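Local atomic coordinates of UBP3-associated protein BRE5 (PDB entry 2QIY), a protein that acts with UBP3 in de-ubiquitination, cleaving ubiquitin and so leading to the subsequent mono-ubiquitination of sec23; this piece is its NTF2 domain. Residues N21-M26 against L85-D90; Y35-T40 against T140-R145. One frame throughout, in Å; residues are numbered along the deposited sequence.

Interaction 1 of 2, residues N21-M26 against L85-D90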
ATOM      1  N   ASN A  21      12.237  -6.425 -12.058  1.00 27.63           N
ATOM      2  CA  ASN A  21      13.538  -6.946 -11.612  1.00 28.14           C
ATOM      3  C   ASN A  21      13.541  -7.550 -10.200  1.00 27.60           C
ATOM      4  O   ASN A  21      14.137  -8.612  -9.977  1.00 27.58           O
ATOM      5  CB  ASN A  21      14.630  -5.884 -11.750  1.00 28.73           C
ATOM      6  CG  ASN A  21      14.947  -5.559 -13.209  1.00 30.23           C
ATOM      7  OD1 ASN A  21      14.751  -6.389 -14.101  1.00 33.12           O
ATOM      8  ND2 ASN A  21      15.431  -4.347 -13.456  1.00 30.48           N
ATOM      9  N   TYR A  22      12.845  -6.889  -9.275  1.00 26.25           N
ATOM     10  CA  TYR A  22      12.698  -7.349  -7.890  1.00 25.89           C
ATOM     11  C   TYR A  22      12.029  -8.727  -7.798  1.00 25.52           C
ATOM     12  O   TYR A  22      12.541  -9.630  -7.137  1.00 25.28           O
ATOM     13  CB  TYR A  22      11.858  -6.324  -7.130  1.00 25.56           C
ATOM     14  CG  TYR A  22      11.490  -6.691  -5.717  1.00 25.23           C
ATOM     15  CD1 TYR A  22      12.322  -6.356  -4.660  1.00 27.12           C
ATOM     16  CD2 TYR A  22      10.281  -7.329  -5.430  1.00 23.95           C
ATOM     17  CE1 TYR A  22      11.965  -6.664  -3.346  1.00 26.79           C
ATOM     18  CE2 TYR A  22       9.903  -7.644  -4.110  1.00 24.57           C
ATOM     19  CZ  TYR A  22      10.758  -7.313  -3.073  1.00 25.46           C
ATOM     20  OH  TYR A  22      10.404  -7.620  -1.782  1.00 25.48           O
ATOM     21  N   TYR A  23      10.884  -8.893  -8.456  1.00 25.14           N
ATOM     22  CA  TYR A  23      10.183 -10.174  -8.339  1.00 25.65           C
ATOM     23  C   TYR A  23      10.876 -11.287  -9.085  1.00 26.15           C
ATOM     24  O   TYR A  23      10.854 -12.444  -8.653  1.00 26.08           O
ATOM     25  CB  TYR A  23       8.719 -10.067  -8.742  1.00 25.40           C
ATOM     26  CG  TYR A  23       7.905  -9.177  -7.830  1.00 25.78           C
ATOM     27  CD1 TYR A  23       7.634  -9.538  -6.501  1.00 24.32           C
ATOM     28  CD2 TYR A  23       7.383  -7.970  -8.304  1.00 24.39           C
ATOM     29  CE1 TYR A  23       6.871  -8.693  -5.657  1.00 25.47           C
ATOM     30  CE2 TYR A  23       6.618  -7.142  -7.490  1.00 25.07           C
ATOM     31  CZ  TYR A  23       6.368  -7.501  -6.173  1.00 25.15           C
ATOM     32  OH  TYR A  23       5.611  -6.677  -5.379  1.00 26.99           O
ATOM     33  N   GLU A  24      11.541 -10.947 -10.179  1.00 26.36           N
ATOM     34  CA  GLU A  24      12.203 -11.978 -10.940  1.00 28.16           C
ATOM     35  C   GLU A  24      13.478 -12.436 -10.242  1.00 27.97           C
ATOM     36  O   GLU A  24      13.852 -13.600 -10.367  1.00 28.33           O
ATOM     37  CB  GLU A  24      12.410 -11.545 -12.383  1.00 27.62           C
ATOM     38  CG  GLU A  24      11.081 -11.505 -13.172  1.00 28.38           C
ATOM     39  CD  GLU A  24      11.246 -10.992 -14.600  1.00 30.54           C
ATOM     40  OE1 GLU A  24      12.314 -10.416 -14.914  1.00 32.64           O
ATOM     41  OE2 GLU A  24      10.314 -11.193 -15.420  1.00 32.62           O
ATOM     42  N   ARG A  25      14.113 -11.538  -9.476  1.00 27.64           N
ATOM     43  CA  ARG A  25      15.292 -11.903  -8.678  1.00 27.69           C
ATOM     44  C   ARG A  25      14.943 -12.944  -7.621  1.00 26.93           C
ATOM     45  O   ARG A  25      15.797 -13.756  -7.243  1.00 26.66           O
ATOM     46  CB  ARG A  25      15.938 -10.676  -8.005  1.00 27.80           C
ATOM     47  CG  ARG A  25      16.699  -9.795  -8.961  1.00 31.60           C
ATOM     48  CD  ARG A  25      17.570  -8.802  -8.207  1.00 37.23           C
ATOM     49  NE  ARG A  25      16.931  -7.495  -8.030  1.00 42.69           N
ATOM     50  CZ  ARG A  25      16.405  -7.059  -6.893  1.00 43.76           C
ATOM     51  NH1 ARG A  25      16.438  -7.820  -5.800  1.00 47.76           N
ATOM     52  NH2 ARG A  25      15.859  -5.850  -6.836  1.00 43.16           N
ATOM     53  N   MET A  26      13.701 -12.911  -7.134  1.00 26.07           N
ATOM     54  CA  MET A  26      13.211 -13.928  -6.211  1.00 26.22           C
ATOM     55  C   MET A  26      13.198 -15.296  -6.849  1.00 25.39           C
ATOM     56  O   MET A  26      13.506 -16.293  -6.193  1.00 25.22           O
ATOM     57  CB  MET A  26      11.803 -13.605  -5.751  1.00 26.28           C
ATOM     58  CG  MET A  26      11.781 -12.331  -4.985  1.00 27.36           C
ATOM     59  SD  MET A  26      10.243 -12.220  -4.080  1.00 28.83           S
ATOM     60  CE  MET A  26      10.591 -10.777  -3.050  1.00 27.48           C
ATOM     61  N   LEU A  85       7.767 -18.013  -5.710  1.00 21.76           N
ATOM     62  CA  LEU A  85       6.823 -16.891  -5.641  1.00 20.69           C
ATOM     63  C   LEU A  85       6.410 -16.465  -7.043  1.00 21.19           C
ATOM     64  O   LEU A  85       7.243 -16.370  -7.944  1.00 20.71           O
ATOM     65  CB  LEU A  85       7.436 -15.727  -4.864  1.00 21.21           C
ATOM     66  CG  LEU A  85       6.586 -14.463  -4.656  1.00 22.20           C
ATOM     67  CD1 LEU A  85       6.972 -13.720  -3.376  1.00 23.73           C
ATOM     68  CD2 LEU A  85       6.693 -13.534  -5.888  1.00 23.10           C
ATOM     69  N   LYS A  86       5.112 -16.212  -7.201  1.00 19.88           N
ATOM     70  CA  LYS A  86       4.516 -15.858  -8.480  1.00 20.76           C
ATOM     71  C   LYS A  86       3.500 -14.742  -8.210  1.00 20.33           C
ATOM     72  O   LYS A  86       2.980 -14.601  -7.104  1.00 20.45           O
ATOM     73  CB  LYS A  86       3.811 -17.093  -9.043  1.00 20.18           C
ATOM     74  CG  LYS A  86       4.791 -18.235  -9.399  1.00 20.85           C
ATOM     75  CD  LYS A  86       4.076 -19.540  -9.690  1.00 22.29           C
ATOM     76  CE  LYS A  86       5.084 -20.626  -9.983  1.00 28.05           C
ATOM     77  NZ  LYS A  86       5.421 -20.617 -11.422  1.00 31.48           N
ATOM     78  N   LEU A  87       3.219 -13.922  -9.210  1.00 19.88           N
ATOM     79  CA  LEU A  87       2.188 -12.903  -8.988  1.00 19.30           C
ATOM     80  C   LEU A  87       1.584 -12.379 -10.254  1.00 20.20           C
ATOM     81  O   LEU A  87       2.190 -12.469 -11.329  1.00 19.51           O
ATOM     82  CB  LEU A  87       2.687 -11.714  -8.140  1.00 20.10           C
ATOM     83  CG  LEU A  87       3.726 -10.774  -8.767  1.00 21.56           C
ATOM     84  CD1 LEU A  87       3.625  -9.400  -8.082  1.00 22.11           C
ATOM     85  CD2 LEU A  87       5.128 -11.381  -8.624  1.00 22.20           C
ATOM     86  N   LYS A  88       0.377 -11.852 -10.079  1.00 19.06           N
ATOM     87  CA  LYS A  88      -0.268 -10.978 -11.046  1.00 19.48           C
ATOM     88  C   LYS A  88      -0.124  -9.568 -10.494  1.00 20.75           C
ATOM     89  O   LYS A  88      -0.624  -9.267  -9.402  1.00 21.21           O
ATOM     90  CB  LYS A  88      -1.734 -11.359 -11.198  1.00 19.57           C
ATOM     91  CG  LYS A  88      -2.499 -10.429 -12.116  1.00 21.22           C
ATOM     92  CD  LYS A  88      -3.933 -10.898 -12.334  1.00 23.29           C
ATOM     93  CE  LYS A  88      -4.646  -9.936 -13.268  1.00 28.80           C
ATOM     94  NZ  LYS A  88      -6.014 -10.414 -13.607  1.00 31.57           N
ATOM     95  N   LEU A  89       0.641  -8.734 -11.189  1.00 21.23           N
ATOM     96  CA  LEU A  89       0.853  -7.330 -10.758  1.00 21.13           C
ATOM     97  C   LEU A  89      -0.260  -6.496 -11.400  1.00 20.99           C
ATOM     98  O   LEU A  89      -0.339  -6.416 -12.629  1.00 21.77           O
ATOM     99  CB  LEU A  89       2.229  -6.831 -11.241  1.00 20.88           C
ATOM    100  CG  LEU A  89       3.062  -5.735 -10.558  1.00 24.48           C
ATOM    101  CD1 LEU A  89       3.737  -4.815 -11.567  1.00 24.85           C
ATOM    102  CD2 LEU A  89       2.434  -4.995  -9.337  1.00 23.08           C
ATOM    103  N   ASP A  90      -1.130  -5.894 -10.580  1.00 21.13           N
ATOM    104  CA  ASP A  90      -2.307  -5.168 -11.093  1.00 21.46           C
ATOM    105  C   ASP A  90      -2.085  -3.656 -11.275  1.00 21.29           C
ATOM    106  O   ASP A  90      -2.552  -3.060 -12.253  1.00 21.81           O
ATOM    107  CB  ASP A  90      -3.501  -5.322 -10.150  1.00 21.71           C
ATOM    108  CG  ASP A  90      -4.126  -6.717 -10.176  1.00 24.75           C
ATOM    109  OD1 ASP A  90      -4.558  -7.142  -9.094  1.00 27.97           O
ATOM    110  OD2 ASP A  90      -4.227  -7.363 -11.244  1.00 25.24           O
TER

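Interaction 2 of 2, residues Y35-T40 against T140-R145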
ATOM      1  N   TYR A  35      21.366  -7.649  -1.826  1.00 22.94           N
ATOM      2  CA  TYR A  35      22.297  -6.729  -2.515  1.00 24.30           C
ATOM      3  C   TYR A  35      21.598  -5.442  -2.974  1.00 23.61           C
ATOM      4  O   TYR A  35      22.226  -4.386  -3.126  1.00 23.17           O
ATOM      5  CB  TYR A  35      22.959  -7.455  -3.715  1.00 24.85           C
ATOM      6  CG  TYR A  35      23.848  -6.596  -4.624  1.00 26.26           C
ATOM      7  CD1 TYR A  35      23.310  -5.896  -5.720  1.00 27.99           C
ATOM      8  CD2 TYR A  35      25.226  -6.493  -4.392  1.00 24.69           C
ATOM      9  CE1 TYR A  35      24.129  -5.107  -6.553  1.00 27.69           C
ATOM     10  CE2 TYR A  35      26.048  -5.716  -5.221  1.00 27.15           C
ATOM     11  CZ  TYR A  35      25.490  -5.026  -6.291  1.00 27.28           C
ATOM     12  OH  TYR A  35      26.307  -4.259  -7.090  1.00 28.52           O
ATOM     13  N   PHE A  36      20.298  -5.541  -3.199  1.00 24.42           N
ATOM     14  CA  PHE A  36      19.554  -4.405  -3.748  1.00 24.57           C
ATOM     15  C   PHE A  36      18.981  -3.489  -2.662  1.00 24.11           C
ATOM     16  O   PHE A  36      18.322  -2.481  -2.964  1.00 23.38           O
ATOM     17  CB  PHE A  36      18.544  -4.942  -4.756  1.00 25.91           C
ATOM     18  CG  PHE A  36      19.240  -5.601  -5.953  1.00 26.94           C
ATOM     19  CD1 PHE A  36      19.614  -6.951  -5.912  1.00 28.05           C
ATOM     20  CD2 PHE A  36      19.591  -4.847  -7.063  1.00 29.61           C
ATOM     21  CE1 PHE A  36      20.284  -7.549  -6.984  1.00 27.87           C
ATOM     22  CE2 PHE A  36      20.259  -5.429  -8.158  1.00 30.45           C
ATOM     23  CZ  PHE A  36      20.608  -6.780  -8.120  1.00 28.92           C
ATOM     24  N   TYR A  37      19.291  -3.825  -1.409  1.00 22.57           N
ATOM     25  CA  TYR A  37      18.829  -3.044  -0.268  1.00 22.11           C
ATOM     26  C   TYR A  37      19.960  -2.204   0.292  1.00 21.99           C
ATOM     27  O   TYR A  37      21.119  -2.609   0.243  1.00 21.43           O
ATOM     28  CB  TYR A  37      18.324  -3.974   0.832  1.00 22.57           C
ATOM     29  CG  TYR A  37      17.040  -4.696   0.522  1.00 21.30           C
ATOM     30  CD1 TYR A  37      15.816  -4.250   1.059  1.00 22.30           C
ATOM     31  CD2 TYR A  37      17.034  -5.826  -0.281  1.00 21.92           C
ATOM     32  CE1 TYR A  37      14.610  -4.929   0.813  1.00 21.47           C
ATOM     33  CE2 TYR A  37      15.838  -6.512  -0.535  1.00 20.56           C
ATOM     34  CZ  TYR A  37      14.633  -6.049   0.008  1.00 22.20           C
ATOM     35  OH  TYR A  37      13.449  -6.713  -0.244  1.00 22.43           O
ATOM     36  N   ALA A  38      19.610  -1.053   0.864  1.00 22.16           N
ATOM     37  CA  ALA A  38      20.550  -0.225   1.622  1.00 22.24           C
ATOM     38  C   ALA A  38      21.013  -1.019   2.833  1.00 22.47           C
ATOM     39  O   ALA A  38      20.307  -1.923   3.301  1.00 21.76           O
ATOM     40  CB  ALA A  38      19.880   1.058   2.069  1.00 22.17           C
ATOM     41  N   SER A  39      22.197  -0.696   3.333  1.00 22.63           N
ATOM     42  CA  SER A  39      22.729  -1.415   4.483  1.00 23.37           C
ATOM     43  C   SER A  39      21.779  -1.378   5.696  1.00 23.32           C
ATOM     44  O   SER A  39      21.726  -2.350   6.467  1.00 23.25           O
ATOM     45  CB  SER A  39      24.116  -0.878   4.863  1.00 23.85           C
ATOM     46  OG  SER A  39      24.046   0.482   5.234  1.00 28.56           O
ATOM     47  N   THR A  40      21.065  -0.265   5.856  1.00 22.84           N
ATOM     48  CA  THR A  40      20.147  -0.060   6.989  1.00 23.90           C
ATOM     49  C   THR A  40      18.675  -0.226   6.603  1.00 23.45           C
ATOM     50  O   THR A  40      17.765   0.255   7.312  1.00 23.11           O
ATOM     51  CB  THR A  40      20.364   1.324   7.653  1.00 24.34           C
ATOM     52  OG1 THR A  40      20.148   2.357   6.680  1.00 26.74           O
ATOM     53  CG2 THR A  40      21.774   1.435   8.228  1.00 25.69           C
ATOM     54  N   THR A 140      15.321   1.179   0.517  1.00 20.88           N
ATOM     55  CA  THR A 140      15.462   1.495   1.946  1.00 21.14           C
ATOM     56  C   THR A 140      14.310   0.951   2.768  1.00 21.28           C
ATOM     57  O   THR A 140      14.428   0.785   3.989  1.00 21.90           O
ATOM     58  CB  THR A 140      15.630   3.006   2.215  1.00 21.36           C
ATOM     59  OG1 THR A 140      14.472   3.716   1.749  1.00 21.46           O
ATOM     60  CG2 THR A 140      16.889   3.530   1.533  1.00 22.47           C
ATOM     61  N   ASN A 141      13.191   0.699   2.094  1.00 20.43           N
ATOM     62  CA  ASN A 141      11.954   0.237   2.738  1.00 21.04           C
ATOM     63  C   ASN A 141      11.183  -0.662   1.813  1.00 20.44           C
ATOM     64  O   ASN A 141      11.090  -0.401   0.601  1.00 20.44           O
ATOM     65  CB  ASN A 141      11.033   1.420   3.096  1.00 20.39           C
ATOM     66  CG  ASN A 141      11.613   2.294   4.133  1.00 21.07           C
ATOM     67  OD1 ASN A 141      11.362   2.122   5.340  1.00 24.48           O
ATOM     68  ND2 ASN A 141      12.430   3.224   3.702  1.00 16.97           N
ATOM     69  N   ASP A 142      10.615  -1.711   2.393  1.00 19.81           N
ATOM     70  CA  ASP A 142       9.885  -2.722   1.639  1.00 20.35           C
ATOM     71  C   ASP A 142       8.868  -3.328   2.592  1.00 20.33           C
ATOM     72  O   ASP A 142       9.260  -4.016   3.525  1.00 20.16           O
ATOM     73  CB  ASP A 142      10.896  -3.774   1.179  1.00 20.53           C
ATOM     74  CG  ASP A 142      10.264  -4.910   0.396  1.00 22.10           C
ATOM     75  OD1 ASP A 142       9.023  -5.005   0.333  1.00 22.40           O
ATOM     76  OD2 ASP A 142      11.053  -5.711  -0.171  1.00 23.89           O
ATOM     77  N   ILE A 143       7.578  -3.034   2.371  1.00 19.78           N
ATOM     78  CA  ILE A 143       6.499  -3.534   3.255  1.00 20.30           C
ATOM     79  C   ILE A 143       5.454  -4.226   2.403  1.00 19.69           C
ATOM     80  O   ILE A 143       4.963  -3.643   1.421  1.00 20.20           O
ATOM     81  CB  ILE A 143       5.731  -2.407   3.993  1.00 19.88           C
ATOM     82  CG1 ILE A 143       6.664  -1.517   4.833  1.00 21.92           C
ATOM     83  CG2 ILE A 143       4.540  -3.034   4.825  1.00 20.40           C
ATOM     84  CD1 ILE A 143       5.926  -0.275   5.397  1.00 21.78           C
ATOM     85  N   ILE A 144       5.119  -5.480   2.733  1.00 20.21           N
ATOM     86  CA  ILE A 144       3.955  -6.117   2.115  1.00 20.39           C
ATOM     87  C   ILE A 144       2.827  -6.298   3.147  1.00 21.53           C
ATOM     88  O   ILE A 144       3.077  -6.581   4.323  1.00 21.15           O
ATOM     89  CB  ILE A 144       4.333  -7.465   1.439  1.00 20.28           C
ATOM     90  CG1 ILE A 144       3.189  -7.989   0.550  1.00 20.84           C
ATOM     91  CG2 ILE A 144       4.800  -8.520   2.487  1.00 20.94           C
ATOM     92  CD1 ILE A 144       3.666  -9.113  -0.418  1.00 22.49           C
ATOM     93  N   ARG A 145       1.593  -6.121   2.681  1.00 20.50           N
ATOM     94  CA  ARG A 145       0.433  -6.356   3.519  1.00 21.54           C
ATOM     95  C   ARG A 145      -0.551  -7.192   2.695  1.00 21.18           C
ATOM     96  O   ARG A 145      -0.916  -6.815   1.570  1.00 21.39           O
ATOM     97  CB  ARG A 145      -0.212  -5.023   3.962  1.00 20.98           C
ATOM     98  CG  ARG A 145      -1.676  -5.167   4.457  1.00 21.39           C
ATOM     99  CD  ARG A 145      -1.842  -6.032   5.707  1.00 21.64           C
ATOM    100  NE  ARG A 145      -1.080  -5.529   6.865  1.00 22.65           N
ATOM    101  CZ  ARG A 145      -1.181  -6.027   8.104  1.00 23.90           C
ATOM    102  NH1 ARG A 145      -2.039  -7.029   8.375  1.00 25.46           N
ATOM    103  NH2 ARG A 145      -0.469  -5.499   9.101  1.00 25.91           N
TER

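Interaction 1 of 2, residues N21-M26 against L85-D90
Tyr23 on helix 11-28 lays the face of its ring against Leu87 of strand 85-97, while Met26, one turn further on, meets Leu85. Starting at Tyr23 CB, the side chain meets both methyls of Leu87, the two side chains crossing at about a right angle. Tyr23 CB lies 3.8 Å from Leu87 CD2, and Tyr23 CG is nearer still, at 3.6 Å from Leu87 CD2. On one flank Tyr23 CD1 keeps Leu87 CD2 as its neighbour and also comes within 4.2 Å of Leu85 CD2, which approaches obliquely. Further out Tyr23 CE2 and CZ pass to the other methyl, Leu87 CD1. Leu87 CD1 sits 3.8 Å from the centroid of the Tyr23 ring and only 12° off the normal, a CH-pi contact over the middle of the face. The opposite face is taken by Tyr22 of the same helix, so the ring lies between Tyr22 CD2 and Leu87 CD1. Leu87 reaches the ring with CG between its backbone N and carbonyl carbon (chi1 69°), which sets CD2 near Tyr23 CB and CG, and CD1 over the ring centre. Met26 is extended beyond CG, and Met26 SD rests 3.7 Å from Leu85 CD1. No hydrogen bond joins the two segments; four buried side chains make a purely apolar seam. The axes of the two segments pass 8.6 Å apart and run roughly antiparallel, at 149°. This is the long N-terminal helix of the NTF2-like fold lying across the concave sheet. Phe122 and Phe126 of strand 120-130 also touch Tyr23, and Met112 and Trp114 of strand 103-114 touch Leu85. Along strand 85-97, Leu87, Lys88 and Leu89 pair antiparallel with a strand from the chain of another protein, which carries the sheet across that interface.

Interaction 2 of 2, residues Y35-T40 against T140-R145
Tyr37 and Asp142 are brought together by their first torsions: the tyrosine CG lies anti to its carbonyl carbon (chi1 -70°), and the aspartate CG trans to its own backbone N (chi1 179°). The end of the phenol thereby comes near strand 137-147, and the carboxylate rises from that strand to meet it. Tyr37 OH donates to Asp142 OD2 over 2.6 Å, and OD2 receives it with its anti lone pair, the one turned from the other carboxylate oxygen. Ring and carboxylate planes differ by just 8°, with OD2 at the ring edge, and Tyr37 CE1 also rests 3.9 Å from Asp142 CB. Tyr22 OH of helix 11-28 is a second partner of this buried OD2, and the two phenols would probably help to stabilise its negative charge inside the domain. A phenylalanine in place of Tyr37 would probably leave Asp142 OD2 with one phenol fewer to offset its charge. In the NTF2-like fold a strongly bent sheet packs against its helices; here short strand 37-38 meets strand 137-147, which lies between strands 41-46 and 120-130. Within strand 137-147, Thr140 and Asn141 form a classic beta bulge opposite Ile127. There the backbones come closest, Ala38 CA lying 5.4 Å from Thr140 CA, and Ala38 CB touches Thr140 CG2 at 3.9 Å. Ile71 and Phe75 of helix 68-77 pack against the Tyr37 ring, while Arg145, farther along strand 137-147, forms a salt bridge with Asp93 of the second subunit.

Interactions 1 and 2 lie on opposite sides of the chain's centre, their own centres about 15 Å apart, yet they touch through helix 11-28. Tyr22, next to the residue that faces strand 85-97 in interaction 1, is the joint with interaction 2: Tyr22 OH lies 2.6 Å from Asp142 OD2, and Tyr22 CE1 packs 3.4 Å from Tyr37 OH. A second bridge is the cation-pi pair of Arg25 and Phe36. Helix 11-28 thus spans from strand 85-97, at one edge of the sheet within this chain, to strand 137-147 in its interior. The segments alternate along the sequence, and both contacts reach the same sheet.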